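Local coordinates for protein phosphinothricin N-acetyltransferase (Brucella ovis, PDB 5DWM) that probably transfers the acetyl group of acetyl-CoA, which it binds, to an amine-bearing substrate, as acyltransferases of the GNAT family do, at residues Phe147-Ile153 with Asp165-Leu171; Gly34-Tyr38 with Ile129-Glu133; Met9-Phe15 with Ile62-Ala67; Gly59-Leu63 with Glu112-Ile117; Ile20-Thr24 with Pro43-Ala49. One frame throughout, in Å; residues are numbered along the deposited sequence.

Contact 1. Residues Phe147-Ile153 with Asp165-Leu171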
# COMPACT_ATOMS: atom_id res chain seq x y z
N PHE A 147 -14.77 -6.95 -9.89
CA PHE A 147 -14.06 -6.69 -8.66
C PHE A 147 -15.05 -6.63 -7.50
O PHE A 147 -16.20 -6.19 -7.66
CB PHE A 147 -13.34 -5.34 -8.73
CG PHE A 147 -12.08 -5.34 -9.55
CD1 PHE A 147 -12.11 -5.43 -10.94
CD2 PHE A 147 -10.84 -5.17 -8.93
CE1 PHE A 147 -10.95 -5.41 -11.68
CE2 PHE A 147 -9.68 -5.13 -9.67
CZ PHE A 147 -9.72 -5.24 -11.04
N THR A 148 -14.61 -7.07 -6.33
CA THR A 148 -15.41 -7.00 -5.13
C THR A 148 -14.79 -6.03 -4.14
O THR A 148 -13.57 -5.86 -4.10
CB THR A 148 -15.58 -8.38 -4.48
OG1 THR A 148 -14.30 -8.90 -4.12
CG2 THR A 148 -16.22 -9.35 -5.45
N HIS A 149 -15.63 -5.38 -3.35
CA HIS A 149 -15.15 -4.43 -2.36
C HIS A 149 -14.40 -5.16 -1.25
O HIS A 149 -14.89 -6.14 -0.70
CB HIS A 149 -16.33 -3.67 -1.78
CG HIS A 149 -16.87 -2.63 -2.71
ND1 HIS A 149 -16.33 -1.36 -2.78
CD2 HIS A 149 -17.86 -2.68 -3.63
CE1 HIS A 149 -16.98 -0.66 -3.69
NE2 HIS A 149 -17.92 -1.44 -4.22
N CYS A 150 -13.20 -4.67 -0.92
CA CYS A 150 -12.41 -5.31 0.11
C CYS A 150 -11.82 -4.32 1.11
O CYS A 150 -10.92 -4.71 1.87
CB CYS A 150 -11.33 -6.23 -0.49
SG CYS A 150 -10.05 -5.41 -1.47
N GLY A 151 -12.28 -3.08 1.14
CA GLY A 151 -11.86 -2.19 2.20
C GLY A 151 -12.09 -0.74 1.86
O GLY A 151 -12.36 -0.37 0.72
N ARG A 152 -11.96 0.09 2.89
CA ARG A 152 -12.10 1.54 2.73
C ARG A 152 -11.29 2.19 3.84
O ARG A 152 -11.65 2.07 5.02
CB ARG A 152 -13.56 1.97 2.80
CG ARG A 152 -13.76 3.46 2.54
CD ARG A 152 -15.21 3.74 2.18
NE ARG A 152 -15.49 5.16 2.02
CZ ARG A 152 -16.40 5.66 1.18
NH1 ARG A 152 -17.12 4.85 0.42
NH2 ARG A 152 -16.58 6.97 1.11
N ILE A 153 -10.19 2.84 3.48
CA ILE A 153 -9.37 3.56 4.45
C ILE A 153 -9.91 4.98 4.48
O ILE A 153 -9.73 5.75 3.53
CB ILE A 153 -7.87 3.56 4.09
CG1 ILE A 153 -7.35 2.14 3.85
CG2 ILE A 153 -7.06 4.27 5.18
CD1 ILE A 153 -5.93 2.13 3.27
N ASP A 165 -11.28 9.34 0.96
CA ASP A 165 -11.18 7.95 1.38
C ASP A 165 -10.58 7.13 0.25
O ASP A 165 -10.80 7.41 -0.92
CB ASP A 165 -12.55 7.36 1.70
CG ASP A 165 -13.25 8.04 2.87
OD1 ASP A 165 -12.63 8.83 3.60
OD2 ASP A 165 -14.45 7.77 3.06
N THR A 166 -9.85 6.07 0.61
CA THR A 166 -9.35 5.11 -0.37
C THR A 166 -10.26 3.89 -0.36
O THR A 166 -10.39 3.23 0.67
CB THR A 166 -7.94 4.66 0.00
OG1 THR A 166 -7.05 5.78 -0.03
CG2 THR A 166 -7.46 3.58 -0.97
N VAL A 167 -10.88 3.60 -1.50
CA VAL A 167 -11.70 2.39 -1.65
C VAL A 167 -10.84 1.29 -2.26
O VAL A 167 -10.20 1.49 -3.30
CB VAL A 167 -12.96 2.68 -2.49
CG1 VAL A 167 -13.55 1.38 -3.03
CG2 VAL A 167 -13.98 3.46 -1.64
N LEU A 168 -10.80 0.13 -1.61
CA LEU A 168 -10.04 -1.01 -2.10
C LEU A 168 -10.98 -2.05 -2.69
O LEU A 168 -12.03 -2.36 -2.10
CB LEU A 168 -9.23 -1.66 -0.97
CG LEU A 168 -8.32 -0.69 -0.21
CD1 LEU A 168 -7.91 -1.36 1.06
CD2 LEU A 168 -7.12 -0.36 -1.04
N MET A 169 -10.61 -2.60 -3.86
CA MET A 169 -11.38 -3.65 -4.52
C MET A 169 -10.43 -4.69 -5.09
O MET A 169 -9.28 -4.37 -5.43
CB MET A 169 -12.25 -3.08 -5.65
CG MET A 169 -13.09 -1.87 -5.23
SD MET A 169 -14.25 -1.33 -6.50
CE MET A 169 -15.38 -2.72 -6.53
N GLN A 170 -10.89 -5.93 -5.22
CA GLN A 170 -10.01 -6.96 -5.73
C GLN A 170 -10.75 -7.94 -6.64
O GLN A 170 -11.96 -8.12 -6.54
CB GLN A 170 -9.23 -7.71 -4.63
CG GLN A 170 -10.10 -8.60 -3.75
CD GLN A 170 -9.31 -9.29 -2.65
OE1 GLN A 170 -9.67 -9.20 -1.48
NE2 GLN A 170 -8.25 -10.02 -3.02
N LEU A 171 -9.98 -8.58 -7.51
CA LEU A 171 -10.49 -9.54 -8.48
C LEU A 171 -9.57 -10.75 -8.43
O LEU A 171 -8.35 -10.60 -8.67
CB LEU A 171 -10.47 -8.93 -9.88
CG LEU A 171 -10.93 -9.84 -11.02
CD1 LEU A 171 -12.45 -10.01 -11.02
CD2 LEU A 171 -10.45 -9.27 -12.34

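Contact 2. Residues Gly34-Tyr38 with Ile129-Glu133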
# COMPACT_ATOMS: atom_id res chain seq x y z
N GLY A 34 -8.83 16.28 -10.53
CA GLY A 34 -9.46 15.09 -9.99
C GLY A 34 -8.83 14.69 -8.67
O GLY A 34 -7.82 15.25 -8.23
N THR A 35 -9.45 13.70 -8.03
CA THR A 35 -8.99 13.21 -6.74
C THR A 35 -8.72 11.71 -6.74
O THR A 35 -8.50 11.14 -5.67
CB THR A 35 -9.96 13.60 -5.63
OG1 THR A 35 -11.31 13.31 -6.03
CG2 THR A 35 -9.83 15.08 -5.30
N GLY A 36 -8.70 11.07 -7.92
CA GLY A 36 -8.21 9.71 -7.98
C GLY A 36 -6.72 9.64 -7.75
O GLY A 36 -6.22 8.70 -7.11
N SER A 37 -5.99 10.62 -8.25
CA SER A 37 -4.57 10.75 -7.97
C SER A 37 -4.36 11.51 -6.67
O SER A 37 -4.99 12.55 -6.44
CB SER A 37 -3.88 11.52 -9.10
OG SER A 37 -2.53 11.78 -8.76
N TYR A 38 -3.46 11.00 -5.84
CA TYR A 38 -3.06 11.70 -4.63
C TYR A 38 -1.81 12.55 -4.83
O TYR A 38 -1.22 13.02 -3.84
CB TYR A 38 -2.90 10.73 -3.45
CG TYR A 38 -4.19 10.30 -2.79
CD1 TYR A 38 -5.43 10.41 -3.45
CD2 TYR A 38 -4.19 9.78 -1.50
CE1 TYR A 38 -6.62 10.01 -2.83
CE2 TYR A 38 -5.36 9.38 -0.88
CZ TYR A 38 -6.57 9.48 -1.54
OH TYR A 38 -7.73 9.08 -0.91
N ILE A 129 -8.47 2.85 -5.03
CA ILE A 129 -9.23 3.92 -5.68
C ILE A 129 -9.22 5.14 -4.77
O ILE A 129 -9.83 5.13 -3.70
CB ILE A 129 -10.65 3.46 -6.03
CG1 ILE A 129 -10.60 2.22 -6.93
CG2 ILE A 129 -11.45 4.62 -6.67
CD1 ILE A 129 -11.96 1.61 -7.21
N GLY A 130 -8.53 6.19 -5.20
CA GLY A 130 -8.51 7.41 -4.42
C GLY A 130 -9.83 8.15 -4.48
O GLY A 130 -10.52 8.16 -5.50
N ASP A 131 -10.18 8.80 -3.37
CA ASP A 131 -11.43 9.55 -3.23
C ASP A 131 -12.63 8.71 -3.66
O ASP A 131 -13.44 9.11 -4.50
CB ASP A 131 -11.36 10.88 -4.00
CG ASP A 131 -12.54 11.80 -3.69
OD1 ASP A 131 -13.30 11.52 -2.74
OD2 ASP A 131 -12.70 12.81 -4.40
N GLY A 132 -12.75 7.52 -3.06
CA GLY A 132 -13.79 6.58 -3.45
C GLY A 132 -15.21 7.10 -3.28
O GLY A 132 -16.11 6.63 -3.98
N GLU A 133 -15.42 8.06 -2.39
CA GLU A 133 -16.77 8.60 -2.20
C GLU A 133 -17.24 9.33 -3.45
O GLU A 133 -18.41 9.23 -3.83
CB GLU A 133 -16.81 9.51 -0.98
CG GLU A 133 -18.17 10.13 -0.73
CD GLU A 133 -19.18 9.14 -0.19
OE1 GLU A 133 -18.77 8.03 0.20
OE2 GLU A 133 -20.38 9.47 -0.17
O HOH W 1 -7.32 6.03 -7.89

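Contact 3. Residues Met9-Phe15 with Ile62-Ala67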
# COMPACT_ATOMS: atom_id res chain seq x y z
N MET A 9 -13.92 4.65 -33.13
CA MET A 9 -13.80 3.31 -32.57
C MET A 9 -12.45 3.16 -31.88
O MET A 9 -11.41 3.37 -32.52
CB MET A 9 -13.92 2.27 -33.68
CG MET A 9 -13.74 0.84 -33.20
SD MET A 9 -15.02 0.36 -32.03
CE MET A 9 -14.30 -1.12 -31.31
N PRO A 10 -12.41 2.81 -30.59
CA PRO A 10 -11.12 2.68 -29.89
C PRO A 10 -10.49 1.30 -30.04
O PRO A 10 -11.17 0.27 -30.06
CB PRO A 10 -11.51 2.93 -28.43
CG PRO A 10 -13.03 2.92 -28.38
CD PRO A 10 -13.55 2.53 -29.71
N VAL A 11 -9.16 1.29 -30.15
CA VAL A 11 -8.36 0.07 -30.20
C VAL A 11 -7.41 0.07 -29.01
O VAL A 11 -6.82 1.10 -28.69
CB VAL A 11 -7.56 -0.00 -31.52
CG1 VAL A 11 -6.80 -1.31 -31.61
CG2 VAL A 11 -8.48 0.17 -32.71
N ILE A 12 -7.25 -1.10 -28.37
CA ILE A 12 -6.29 -1.26 -27.27
C ILE A 12 -4.99 -1.83 -27.83
O ILE A 12 -5.00 -2.83 -28.56
CB ILE A 12 -6.86 -2.18 -26.17
CG1 ILE A 12 -8.23 -1.70 -25.69
CG2 ILE A 12 -5.88 -2.29 -25.01
CD1 ILE A 12 -8.26 -0.28 -25.20
N ARG A 13 -3.86 -1.21 -27.48
CA ARG A 13 -2.56 -1.68 -27.92
C ARG A 13 -1.53 -1.42 -26.83
O ARG A 13 -1.78 -0.68 -25.88
CB ARG A 13 -2.11 -1.02 -29.23
CG ARG A 13 -1.90 0.49 -29.09
CD ARG A 13 -1.19 1.07 -30.31
NE ARG A 13 -1.23 2.53 -30.31
CZ ARG A 13 -0.42 3.30 -29.58
NH1 ARG A 13 0.49 2.75 -28.79
NH2 ARG A 13 -0.52 4.63 -29.65
N ASP A 14 -0.35 -2.02 -27.00
CA ASP A 14 0.75 -1.77 -26.07
C ASP A 14 1.22 -0.32 -26.16
O ASP A 14 1.29 0.26 -27.25
CB ASP A 14 1.94 -2.66 -26.39
CG ASP A 14 1.73 -4.11 -25.96
OD1 ASP A 14 1.06 -4.35 -24.93
OD2 ASP A 14 2.26 -5.00 -26.65
N PHE A 15 1.57 0.24 -25.01
CA PHE A 15 2.23 1.53 -24.94
C PHE A 15 3.55 1.50 -25.70
O PHE A 15 4.27 0.50 -25.71
CB PHE A 15 2.50 1.82 -23.46
CG PHE A 15 3.58 2.84 -23.20
CD1 PHE A 15 4.89 2.46 -22.98
CD2 PHE A 15 3.26 4.19 -23.10
CE1 PHE A 15 5.88 3.40 -22.72
CE2 PHE A 15 4.25 5.14 -22.83
CZ PHE A 15 5.55 4.74 -22.64
N ILE A 62 1.64 -2.36 -20.08
CA ILE A 62 1.25 -0.96 -20.15
C ILE A 62 0.47 -0.81 -21.44
O ILE A 62 1.00 -1.09 -22.52
CB ILE A 62 2.45 -0.01 -20.15
CG1 ILE A 62 3.40 -0.30 -18.99
CG2 ILE A 62 1.97 1.43 -20.08
CD1 ILE A 62 4.71 0.47 -19.08
N LEU A 63 -0.78 -0.36 -21.33
CA LEU A 63 -1.71 -0.36 -22.45
C LEU A 63 -2.24 1.05 -22.70
O LEU A 63 -2.36 1.87 -21.79
CB LEU A 63 -2.90 -1.27 -22.14
CG LEU A 63 -2.57 -2.71 -21.80
CD1 LEU A 63 -3.85 -3.43 -21.42
CD2 LEU A 63 -1.89 -3.40 -22.99
N VAL A 64 -2.56 1.31 -23.97
CA VAL A 64 -3.20 2.56 -24.35
C VAL A 64 -4.43 2.26 -25.20
O VAL A 64 -4.50 1.23 -25.89
CB VAL A 64 -2.25 3.53 -25.09
CG1 VAL A 64 -1.08 3.91 -24.20
CG2 VAL A 64 -1.78 2.93 -26.41
N ALA A 65 -5.40 3.16 -25.15
CA ALA A 65 -6.57 3.12 -26.02
C ALA A 65 -6.41 4.24 -27.04
O ALA A 65 -6.19 5.39 -26.66
CB ALA A 65 -7.85 3.34 -25.21
N GLU A 66 -6.53 3.90 -28.32
CA GLU A 66 -6.32 4.85 -29.40
C GLU A 66 -7.54 4.87 -30.31
O GLU A 66 -8.06 3.81 -30.68
CB GLU A 66 -5.08 4.48 -30.23
CG GLU A 66 -4.86 5.39 -31.43
CD GLU A 66 -3.68 4.97 -32.27
OE1 GLU A 66 -2.78 4.28 -31.74
OE2 GLU A 66 -3.64 5.32 -33.47
N ALA A 67 -7.99 6.07 -30.66
CA ALA A 67 -9.07 6.26 -31.61
C ALA A 67 -8.81 7.55 -32.38
O ALA A 67 -8.45 8.56 -31.79
CB ALA A 67 -10.44 6.33 -30.91
O HOH W 2 2.83 -3.69 -22.50

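Contact 4. Residues Gly59-Leu63 with Glu112-Ile117. Unlike the reference sequence in segment 59-63: Gly59 (reference Ser).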
# COMPACT_ATOMS: atom_id res chain seq x y z
N GLY A 59 8.47 -6.00 -16.02
CA GLY A 59 7.70 -6.96 -16.78
C GLY A 59 6.20 -6.71 -16.85
O GLY A 59 5.48 -7.57 -17.37
N PHE A 60 5.73 -5.57 -16.35
CA PHE A 60 4.30 -5.32 -16.28
C PHE A 60 3.77 -4.77 -17.60
O PHE A 60 4.47 -4.05 -18.31
CB PHE A 60 4.00 -4.31 -15.17
CG PHE A 60 4.11 -4.88 -13.78
CD1 PHE A 60 3.16 -5.77 -13.32
CD2 PHE A 60 5.16 -4.54 -12.95
CE1 PHE A 60 3.25 -6.33 -12.05
CE2 PHE A 60 5.26 -5.08 -11.66
CZ PHE A 60 4.30 -5.98 -11.22
N PRO A 61 2.53 -5.10 -17.94
CA PRO A 61 1.93 -4.56 -19.16
C PRO A 61 1.51 -3.11 -18.99
O PRO A 61 1.09 -2.68 -17.91
CB PRO A 61 0.69 -5.44 -19.35
CG PRO A 61 0.32 -5.86 -17.98
CD PRO A 61 1.63 -6.05 -17.25
N ILE A 62 1.64 -2.36 -20.08
CA ILE A 62 1.25 -0.96 -20.15
C ILE A 62 0.47 -0.81 -21.44
O ILE A 62 1.00 -1.09 -22.52
CB ILE A 62 2.45 -0.01 -20.15
CG1 ILE A 62 3.40 -0.30 -18.99
CG2 ILE A 62 1.97 1.43 -20.08
CD1 ILE A 62 4.71 0.47 -19.08
N LEU A 63 -0.78 -0.36 -21.33
CA LEU A 63 -1.71 -0.36 -22.45
C LEU A 63 -2.24 1.05 -22.70
O LEU A 63 -2.36 1.87 -21.79
CB LEU A 63 -2.90 -1.27 -22.14
CG LEU A 63 -2.57 -2.71 -21.80
CD1 LEU A 63 -3.85 -3.43 -21.42
CD2 LEU A 63 -1.89 -3.40 -22.99
N GLU A 112 -8.62 -5.78 -21.07
CA GLU A 112 -7.38 -6.28 -21.66
C GLU A 112 -6.28 -6.37 -20.61
O GLU A 112 -5.47 -7.31 -20.64
CB GLU A 112 -6.97 -5.42 -22.85
CG GLU A 112 -5.72 -5.90 -23.60
CD GLU A 112 -5.86 -7.29 -24.18
OE1 GLU A 112 -4.82 -7.96 -24.40
OE2 GLU A 112 -7.01 -7.73 -24.42
N LEU A 113 -6.23 -5.43 -19.66
CA LEU A 113 -5.24 -5.50 -18.59
C LEU A 113 -5.44 -6.76 -17.76
O LEU A 113 -4.47 -7.45 -17.42
CB LEU A 113 -5.33 -4.26 -17.71
CG LEU A 113 -4.17 -4.09 -16.73
CD1 LEU A 113 -2.90 -3.69 -17.45
CD2 LEU A 113 -4.51 -3.08 -15.66
N ILE A 114 -6.70 -7.09 -17.43
CA ILE A 114 -7.00 -8.32 -16.71
C ILE A 114 -6.47 -9.53 -17.48
O ILE A 114 -5.87 -10.44 -16.90
CB ILE A 114 -8.52 -8.44 -16.44
CG1 ILE A 114 -8.98 -7.38 -15.44
CG2 ILE A 114 -8.89 -9.84 -15.98
CD1 ILE A 114 -10.50 -7.26 -15.35
N ALA A 115 -6.70 -9.55 -18.80
CA ALA A 115 -6.20 -10.65 -19.62
C ALA A 115 -4.68 -10.76 -19.56
O ALA A 115 -4.13 -11.86 -19.41
CB ALA A 115 -6.68 -10.52 -21.07
N ARG A 116 -3.97 -9.63 -19.67
CA ARG A 116 -2.51 -9.68 -19.67
C ARG A 116 -1.97 -10.09 -18.30
O ARG A 116 -1.03 -10.89 -18.22
CB ARG A 116 -1.95 -8.33 -20.11
CG ARG A 116 -2.27 -7.95 -21.57
CD ARG A 116 -1.43 -8.76 -22.54
NE ARG A 116 0.00 -8.52 -22.35
CZ ARG A 116 0.68 -7.54 -22.94
NH1 ARG A 116 0.07 -6.71 -23.77
NH2 ARG A 116 1.98 -7.40 -22.70
N ILE A 117 -2.55 -9.56 -17.22
CA ILE A 117 -2.11 -9.91 -15.88
C ILE A 117 -2.40 -11.37 -15.57
O ILE A 117 -1.59 -12.06 -14.91
CB ILE A 117 -2.75 -8.96 -14.86
CG1 ILE A 117 -2.05 -7.61 -14.92
CG2 ILE A 117 -2.68 -9.54 -13.44
CD1 ILE A 117 -0.57 -7.70 -14.58

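Contact 5. Residues Ile20-Thr24 with Pro43-Ala49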
# COMPACT_ATOMS: atom_id res chain seq x y z
N ILE A 20 4.20 8.97 -24.57
CA ILE A 20 4.43 9.60 -23.26
C ILE A 20 3.86 11.01 -23.21
O ILE A 20 3.37 11.46 -22.17
CB ILE A 20 5.93 9.56 -22.90
CG1 ILE A 20 6.30 8.22 -22.28
CG2 ILE A 20 6.31 10.71 -21.96
CD1 ILE A 20 5.68 7.99 -20.91
N GLU A 21 3.93 11.74 -24.33
CA GLU A 21 3.44 13.12 -24.32
C GLU A 21 1.95 13.18 -23.99
O GLU A 21 1.52 13.94 -23.12
CB GLU A 21 3.73 13.81 -25.65
CG GLU A 21 3.11 15.18 -25.74
CD GLU A 21 3.49 15.91 -27.00
OE1 GLU A 21 4.42 16.74 -26.94
OE2 GLU A 21 2.86 15.64 -28.05
N THR A 22 1.14 12.37 -24.68
CA THR A 22 -0.30 12.38 -24.42
C THR A 22 -0.63 11.78 -23.05
O THR A 22 -1.50 12.29 -22.34
CB THR A 22 -1.04 11.64 -25.54
OG1 THR A 22 -0.74 12.26 -26.79
CG2 THR A 22 -2.54 11.69 -25.31
N ILE A 23 0.06 10.70 -22.67
CA ILE A 23 -0.16 10.12 -21.35
C ILE A 23 0.09 11.15 -20.26
O ILE A 23 -0.69 11.27 -19.30
CB ILE A 23 0.70 8.86 -21.17
CG1 ILE A 23 0.05 7.69 -21.92
CG2 ILE A 23 0.90 8.54 -19.70
CD1 ILE A 23 0.96 6.53 -22.14
N THR A 24 1.18 11.92 -20.39
CA THR A 24 1.47 12.99 -19.44
C THR A 24 0.36 14.04 -19.43
O THR A 24 -0.03 14.53 -18.36
CB THR A 24 2.83 13.61 -19.76
OG1 THR A 24 3.83 12.59 -19.73
CG2 THR A 24 3.18 14.70 -18.75
N PRO A 43 3.49 15.50 -12.74
CA PRO A 43 4.85 15.14 -13.14
C PRO A 43 5.17 15.64 -14.55
O PRO A 43 4.29 15.83 -15.39
CB PRO A 43 4.84 13.60 -13.11
CG PRO A 43 3.67 13.24 -12.24
CD PRO A 43 2.65 14.32 -12.46
N THR A 44 6.46 15.84 -14.80
CA THR A 44 6.91 16.15 -16.15
C THR A 44 6.82 14.91 -17.03
O THR A 44 6.71 13.77 -16.56
CB THR A 44 8.37 16.60 -16.13
OG1 THR A 44 9.17 15.56 -15.53
CG2 THR A 44 8.55 17.91 -15.35
N MET A 45 6.90 15.14 -18.35
CA MET A 45 7.05 14.02 -19.27
C MET A 45 8.30 13.20 -18.94
O MET A 45 8.28 11.97 -19.04
CB MET A 45 7.11 14.55 -20.70
CG MET A 45 6.91 13.49 -21.74
SD MET A 45 6.92 14.22 -23.39
CE MET A 45 5.85 15.63 -23.16
N ASP A 46 9.38 13.88 -18.53
CA ASP A 46 10.61 13.17 -18.18
C ASP A 46 10.36 12.18 -17.05
O ASP A 46 10.80 11.03 -17.11
CB ASP A 46 11.68 14.18 -17.75
CG ASP A 46 11.83 15.33 -18.73
OD1 ASP A 46 12.86 15.40 -19.44
OD2 ASP A 46 10.91 16.17 -18.79
N GLU A 47 9.65 12.63 -16.02
CA GLU A 47 9.33 11.77 -14.88
C GLU A 47 8.37 10.65 -15.27
O GLU A 47 8.56 9.50 -14.84
CB GLU A 47 8.77 12.63 -13.74
CG GLU A 47 8.18 11.86 -12.57
CD GLU A 47 9.20 11.03 -11.81
OE1 GLU A 47 10.42 11.29 -11.91
OE2 GLU A 47 8.75 10.10 -11.10
N MET A 48 7.37 10.95 -16.11
CA MET A 48 6.46 9.89 -16.54
C MET A 48 7.19 8.83 -17.35
O MET A 48 6.97 7.63 -17.15
CB MET A 48 5.28 10.47 -17.33
CG MET A 48 4.36 11.36 -16.48
SD MET A 48 3.51 10.46 -15.16
CE MET A 48 2.29 9.52 -16.11
N ALA A 49 8.11 9.25 -18.23
CA ALA A 49 8.88 8.27 -19.00
C ALA A 49 9.70 7.37 -18.08
O ALA A 49 9.82 6.17 -18.31
CB ALA A 49 9.79 8.99 -19.99
O HOH W 3 1.60 14.57 -15.48

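Contact 1. Residues Phe147-Ile153 with Asp165-Leu171
Met169 lies beside His149 where strands 148-159 and 162-172 run antiparallel. Met169 CB starts 3.4 Å from Thr148 O and also faces CB of Phe147. Met169 CG passes His149 ND1 at 4.1 Å, and Met169 SD lies over the imidazole face, nearest CE1, a sulfur-aromatic contact. A bend in the last torsion (chi3 68°) then folds Met169 CE over the same face, nearly above its centre, a CH-pi contact 3.7 Å from the His149 centroid. His149 NE2 is hydrogen-bonded to Glu143.

The two strands form the C-terminal beta hairpin of the GNAT fold, interrupted by a classic beta bulge: Cys150 and Gly151 both face Leu168, whose O accepts from Cys150 N and whose N donates to Gly151 O.

Beyond the bulge, Arg152 stretches out and grips one oxygen of Asp165 side-on. Arg152 NE lies 3.0 Å from Asp165 OD2, and NH2 reaches the same oxygen from the other face of the carboxylate plane. The guanidinium and carboxylate planes stand 73° apart. Arg152 NH2 also pairs with Glu133, while Asp165 OD1 meets Gly155 N and Arg177 of the second subunit. At the opposite end, Leu171 CB sits 3.7 Å from the centroid of the Phe147 ring, squarely over its face.

Contact 2. Residues Gly34-Tyr38 with Ile129-Glu133
Two connecting loops of the GNAT fold, one leading from helix 20-33 toward helix 45-58 and the other leaving strand 124-129, meet where Thr35, Gly36 and Tyr38 come against Gly130 and Asp131. Tyr38 CE1 lies 3.6 Å from Gly130 CA, a close fit possible because the glycine puts no side chain between them. The phenol oxygen also accepts, weakly, from the next peptide: Asp131 N donates to Tyr38 OH in a bond that is nearly straight but long, at 3.5 Å. The stronger partner of this hydroxyl is Ser156, so the tyrosine tip also ties the loops to the hairpin strand 148-159.

On the side of Gly36, a water mediates the join. It donates to Gly36 O at 3.0 Å and accepts from Gly130 N over the same distance, satisfying two backbone groups that do not meet directly.

Asp131 CB approaches Thr35 O at 3.3 Å. That carbonyl oxygen is buried here and has no hydrogen-bonding partner in the model. The modelled approach of the Thr35 hydroxyl to the Asp131 carboxylate is too short to be trusted; the clear partner of the carboxylate is Arg162, through a salt bridge. Tyr86 of the second subunit meets the Tyr38 ring, bringing the dimer partner up to this junction. The arrangement is a loop-to-loop junction of the GNAT fold, in which the connection between the first two helices reaches the end of a central strand.

Contact 3. Residues Met9-Phe15 with Ile62-Ala67
Val11 and Arg13 face Glu66 and Val64 as hydrogen-bonded pairs, Ile12 and Ala65 form a non-hydrogen-bonded pair between them, and the antiparallel strands 11-14 and 62-67 thus make one margin of the sheet within the chain. The pairing runs on to Phe15 N, which donates almost straight to Ile62 O at 2.9 Å.

On the face of Arg13, the guanidinium group is held from several directions. Arg13 NE meets Glu66 OE1 at 2.7 Å, nearly along the C-O axis of the carboxylate, and Arg13 NH2 reaches Glu66 OE1 from above the carboxylate plane at 3.1 Å. The two planes are 82° apart; the glutamate has a second modelled conformer, so this grip describes one of its states. Val64 CG2 lies over one guanidinium face, 3.3 Å from Arg13 NH1. NH1 also donates to Asp14 O and pairs with Asp19.

The other face is apolar: Ile12 CD1 touches Ala65 CB at 3.6 Å, toward helix 105-119. At the end of the pairing, on the side of Val64, Phe15 CB meets Ile62 CG2 at 3.4 Å, toward helices 20-33 and 45-58. A water donates to Asp14 OD1 and accepts from Ile62 N.

The chemistry implies that the charge of Arg13 is probably balanced by Glu66, in the conformer described, and by Asp19; these and the bond to Asp14 O would limit rotation of the guanidinium group over the Val64 methyl.

Contact 4. Residues Gly59-Leu63 with Glu112-Ile117
Pro61 and Leu63 pack apolar surface against helix 105-119 just where the chain enters strand 62-67. The proline ring is met by two side chains one helical turn apart. Pro61 CG touches Leu113 CD1 at 3.9 Å, and Pro61 CD touches Ile117 CD1 at 3.8 Å; both chains cross the ring at about a right angle. Leu113 CD1 also borders Leu63, and Leu63 CD1 rests on the helix backbone, 3.6 Å from Leu113 N, and against Glu112 CG at 3.8 Å. More loosely, Ile117 CD1 comes to the edge of the Phe60 ring, 4.4 Å from Phe60 CD1.

The second kind of contact is between a charged group and hydrocarbon. Arg116 bends at two successive torsions (chi2 -74°, chi3 -61°), which folds its guanidinium back over the proline so that Pro61 CB lies above one face, toward the rim. Arg116 NH1 ends 3.9 Å from Leu63 CD2. Asp14, on the neighbouring strand 11-14, supplies the salt-bridge partner of NH1. A second conformer of Arg116 is modelled, so this folded shape is one of two.

Thus the start of strand 62-67 and the loop before it pack on the helix whose N-terminal end and preceding loop bind acetyl-CoA; the side chain of Leu113 lies about 5 Å from that of Ile94, an acetyl-CoA-binding residue. The chemistry implies adhesion by van der Waals contact, with the arginine, in the conformer described, laying its flat face on Pro61 while its charge is probably balanced by Asp14.

Contact 5. Residues Ile20-Thr24 with Pro43-Ala49
Helix-to-helix packing joins Thr24 and Ile23 to Met48 where the first two helices of the chain, 20-33 and 45-58, lie across one another. Their short segments run at 107° with axes 9.3 Å apart at closest approach. Thr24 OG1 is turned back to its own helix, donating to Ile20 O at 2.7 Å. Since Thr24 N reaches that carbonyl oxygen from the opposite face of its plane, two bonds hold it. Thr24 OG1 also lies 3.5 Å from Met48 CB, as the two side chains slide past each other in opposite directions.

In the GNAT fold such a helix pair follows the first strand; here both helices lean on strand 70-79, where Ile23 and Met48 each touch Tyr74. Met48 is folded twice (chi2 -65°, chi3 -73°), which carries Met48 CE to Ile23 CG2 at 4.0 Å.

Thr24 CG2 points to the start of the second helix, 3.7 Å from Pro43 O. A water donates to Pro43 O at 3.0 Å and, weakly, to Thr24 O. The next residue, Thr44, is the N-cap: its OG1 accepts from Glu47 N. Ile20 and Met45 also meet, though both have alternate conformers and their modelled closeness is doubtful.

In the fold
Contacts 3 and 4 share Ile62 and Leu63 and are joined by the salt bridge of Asp14 OD1 with Arg116 NH1, 2.8 Å. Contact 5 is nested in the loop closed by contact 3 and touches it through Phe15 CD2 and Ile23 CD1 at 3.4 Å. Across the chain's centre from contact 3, contacts 1 and 2 adjoin through Arg152 NH2 and Glu133 OE1, 2.6 Å apart. Contact 1 also reaches contact 4, where Leu171 packs on Ile114. The centres of contacts 1 and 3 are about 26 Å apart. Acetyl-CoA-binding residues lie between: the side chain of Ile94 is about 7 Å from that of Phe147, and that of Ile96 about 6 Å from that of Ala65.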